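Local coordinates for protein prolyl oligopeptidase (Novosphingobium capsulatum, PDB 1YR2) that probably hydrolyses oligopeptides on the carboxyl side of proline, and far less readily of alanine, as a serine endopeptidase of the S9A family, at residues A390-L393 and D394-A398; K544-V547 and F548-F551. All coordinates share one frame; numbering follows the deposited sequence.

Contact 1: residues A390-L393 and D394-A398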
# COMPACT_ATOMS: atom_id res chain seq x y z
N ALA A 390 14.91 3.79 -17.52
CA ALA A 390 15.83 2.78 -18.04
C ALA A 390 17.20 3.36 -18.21
O ALA A 390 17.37 4.54 -18.57
CB ALA A 390 15.34 2.26 -19.40
N PHE A 391 18.20 2.53 -17.94
CA PHE A 391 19.61 2.95 -18.11
C PHE A 391 20.40 1.77 -18.66
O PHE A 391 20.08 0.61 -18.35
CB PHE A 391 20.25 3.34 -16.78
CG PHE A 391 19.57 4.45 -16.07
CD1 PHE A 391 18.50 4.16 -15.20
CD2 PHE A 391 19.92 5.78 -16.28
CE1 PHE A 391 17.85 5.15 -14.52
CE2 PHE A 391 19.22 6.81 -15.59
CZ PHE A 391 18.17 6.44 -14.69
N ASP A 392 21.44 2.02 -19.47
CA ASP A 392 22.47 1.02 -19.71
C ASP A 392 23.13 0.66 -18.37
O ASP A 392 23.09 1.41 -17.44
CB ASP A 392 23.56 1.56 -20.69
CG ASP A 392 23.02 1.85 -22.09
OD1 ASP A 392 21.99 1.27 -22.51
OD2 ASP A 392 23.56 2.65 -22.84
N LEU A 393 23.81 -0.47 -18.33
CA LEU A 393 24.44 -0.95 -17.13
C LEU A 393 25.51 0.00 -16.62
O LEU A 393 25.77 0.03 -15.41
CB LEU A 393 25.03 -2.36 -17.36
CG LEU A 393 24.00 -3.50 -17.62
CD1 LEU A 393 24.65 -4.89 -17.80
CD2 LEU A 393 22.99 -3.54 -16.56
N ASP A 394 26.05 0.83 -17.48
CA ASP A 394 27.07 1.81 -17.08
C ASP A 394 26.45 3.15 -16.66
O ASP A 394 27.17 4.12 -16.34
CB ASP A 394 28.10 1.95 -18.19
CG ASP A 394 27.60 2.75 -19.39
OD1 ASP A 394 26.36 2.93 -19.55
OD2 ASP A 394 28.37 3.24 -20.23
N GLY A 395 25.13 3.25 -16.69
CA GLY A 395 24.42 4.44 -16.25
C GLY A 395 23.87 5.33 -17.35
O GLY A 395 23.21 6.33 -17.08
N LYS A 396 24.18 5.03 -18.61
CA LYS A 396 23.74 5.93 -19.66
C LYS A 396 22.18 5.89 -19.76
O LYS A 396 21.61 4.83 -19.92
CB LYS A 396 24.32 5.49 -20.98
CG LYS A 396 23.99 6.44 -22.14
CD LYS A 396 24.59 5.89 -23.48
CE LYS A 396 24.43 6.91 -24.65
NZ LYS A 396 23.22 6.51 -25.49
N PRO A 397 21.53 7.05 -19.65
CA PRO A 397 20.07 7.11 -19.75
C PRO A 397 19.55 6.47 -21.02
O PRO A 397 20.15 6.59 -22.08
CB PRO A 397 19.77 8.61 -19.74
CG PRO A 397 20.93 9.24 -19.01
CD PRO A 397 22.10 8.34 -19.25
N ALA A 398 18.44 5.76 -20.90
CA ALA A 398 17.79 5.17 -22.03
C ALA A 398 16.30 5.45 -21.97
O ALA A 398 15.56 4.67 -22.47
CB ALA A 398 18.06 3.69 -22.05
O HOH W 1 26.19 2.53 -22.17
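A β-hairpin joins strand 385-392 to an outermost strand, 397-400, of a four-stranded antiparallel sheet, and D392 to K396 form its end. The chain reverses in a type I turn closed by G395 N to D392 O (2.8 Å), while D392 N returns a bond to K396 O (2.9 Å). Between these two bonds G395 takes a positive phi of 104°, where a CB would collide with the carbonyl O of D394. F391 and P397 then face each other as a non-hydrogen-bonded pair on the same side of the sheet; F391 CD2 reaches P397 CA at 3.7 Å, and A398 N donates to A390 O just beyond. On the turn's polar side, K396 N binds D394 OD1 from above the carboxylate plane (3.2 Å), an Asx turn. One water donates to this same OD1 and to D392 OD2 (2.7 Å each), bridging two carboxylates of like charge. With CG anti to the backbone N (chi1 -176°), the K396 chain lies beside D392, the two pointing the same way, and sets CD 3.5 Å from D392 OD2. With an alanine in place of D392, the bridging water would probably lose one acceptor and the K396 methylenes the carboxylate beside them. The paired bonds and left-handed glycine are those of a type I turn with a G1 β-bulge, here linking the third strand of a propeller blade to its outer fourth.

Contact 2: residues K544-V547 and F548-F551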
# COMPACT_ATOMS: atom_id res chain seq x y z
N LYS A 544 0.05 21.87 11.31
CA LYS A 544 -1.03 20.95 10.97
C LYS A 544 -2.14 21.63 10.18
O LYS A 544 -2.74 21.00 9.30
CB LYS A 544 -1.62 20.32 12.23
CG LYS A 544 -2.68 19.24 11.98
CD LYS A 544 -2.10 18.01 11.25
CE LYS A 544 -3.11 16.89 11.04
NZ LYS A 544 -2.63 15.69 10.30
N GLN A 545 -2.44 22.91 10.45
CA GLN A 545 -3.49 23.62 9.72
C GLN A 545 -3.21 23.68 8.22
O GLN A 545 -4.13 23.80 7.44
CB GLN A 545 -3.69 25.05 10.28
CG GLN A 545 -4.73 25.89 9.58
CD GLN A 545 -6.13 25.33 9.66
OE1 GLN A 545 -6.56 24.81 10.69
NE2 GLN A 545 -6.86 25.40 8.54
N ASN A 546 -1.93 23.64 7.80
CA ASN A 546 -1.62 23.58 6.36
C ASN A 546 -2.32 22.41 5.65
O ASN A 546 -2.69 22.52 4.48
CB ASN A 546 -0.11 23.45 6.08
CG ASN A 546 0.67 24.70 6.38
OD1 ASN A 546 0.11 25.80 6.47
ND2 ASN A 546 2.00 24.55 6.51
N VAL A 547 -2.46 21.28 6.35
CA VAL A 547 -3.08 20.08 5.80
C VAL A 547 -4.55 20.38 5.45
O VAL A 547 -5.08 19.99 4.41
CB VAL A 547 -3.04 18.92 6.82
CG1 VAL A 547 -3.80 17.68 6.31
CG2 VAL A 547 -1.59 18.54 7.19
N PHE A 548 -5.19 21.09 6.36
CA PHE A 548 -6.58 21.44 6.25
C PHE A 548 -6.76 22.49 5.16
O PHE A 548 -7.66 22.37 4.34
CB PHE A 548 -7.12 21.89 7.61
CG PHE A 548 -6.83 20.92 8.75
CD1 PHE A 548 -6.78 19.56 8.56
CD2 PHE A 548 -6.72 21.38 10.05
CE1 PHE A 548 -6.54 18.67 9.63
CE2 PHE A 548 -6.49 20.53 11.10
CZ PHE A 548 -6.40 19.17 10.89
N ASP A 549 -5.85 23.46 5.07
CA ASP A 549 -5.92 24.42 4.01
C ASP A 549 -5.72 23.76 2.65
O ASP A 549 -6.39 24.14 1.68
CB ASP A 549 -4.85 25.50 4.20
CG ASP A 549 -5.09 26.34 5.41
OD1 ASP A 549 -6.24 26.40 5.95
OD2 ASP A 549 -4.18 26.98 5.91
N ASP A 550 -4.80 22.81 2.57
CA ASP A 550 -4.54 22.11 1.31
C ASP A 550 -5.81 21.39 0.84
O ASP A 550 -6.15 21.38 -0.34
CB ASP A 550 -3.41 21.07 1.42
CG ASP A 550 -2.01 21.65 1.56
OD1 ASP A 550 -1.80 22.86 1.32
OD2 ASP A 550 -1.04 20.91 1.92
N PHE A 551 -6.53 20.81 1.78
CA PHE A 551 -7.69 19.97 1.42
C PHE A 551 -8.88 20.84 1.03
O PHE A 551 -9.64 20.53 0.09
CB PHE A 551 -7.96 19.05 2.58
CG PHE A 551 -8.92 17.90 2.28
CD1 PHE A 551 -8.57 16.86 1.40
CD2 PHE A 551 -10.11 17.83 2.91
CE1 PHE A 551 -9.45 15.80 1.16
CE2 PHE A 551 -11.00 16.76 2.65
CZ PHE A 551 -10.66 15.75 1.80
O HOH W 2 -1.77 27.17 4.96
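Residues 544-551 lie in the N-terminal part of helix 544-560, with D549 N to Q545 O (2.9 Å), D550 N to N546 O and F551 N to V547 O as its i to i+4 backbone bonds. K544 and F548 touch one turn apart: the carbonyl O of K544 stands over the centre of one face of the F548 ring, 4.0 Å above its plane, and the lysine chain bends at chi2 (64°) to bring CG within 3.9 Å of F548 CZ. Its CE also meets CZ, so aliphatic lysine follows the outer end of the ring before NZ leaves to form hydrogen bonds with G496 O and N576 OD1. Q545 comes at the same ring from its edge, with OE1 in the ring plane 3.5 Å from F548 CD2 and the amide turned steeply to the ring. The other end of that amide faces D549: NE2 donates to OD1 at 2.8 Å, the acceptor lying in the amide plane while the N-H meets the carboxylate from above its own plane (49° out). A bend at chi2 of Q545 (62°) folds the amide back toward this turn. A water donates to both D549 OD2 and N546 OD1. Beyond these turns, a second hydrogen bond from Q545 NE2, to Q587 OE1, helps fix the amide's rotation, N546 ND2 hydrogen-bonds to A538 O, and D550 OD1, on another flank, takes a salt bridge from R526 and a hydrogen bond from S468. F548 and F551 pack on helix 576-587 through L580, with A583 beside F548 and V584 beside F551, while Y635 meets F548 edge-to-face; helix 544-560 thus lies against the helix that follows strand 569-574 and the probable nucleophile elbow.

The two contacts lie in different domains, their centres about 40 Å apart and their nearest atoms about 29 Å. Contact 1 is a hairpin end near the surface of the β-propeller, with D394 and K396 exposed but A390 and F391 buried, where backbone bonds between two strands do most of the holding. Contact 2 is mostly buried in the α/β-hydrolase domain and stays within one helix, where a lysine chain and an amide from one turn meet the aromatic ring of the next. Each has a water bridging two side chains, but the polar ends in contact 2 also reach neighbouring elements, whereas in contact 1 a carboxylate makes an Asx turn. The contacts share no structural element.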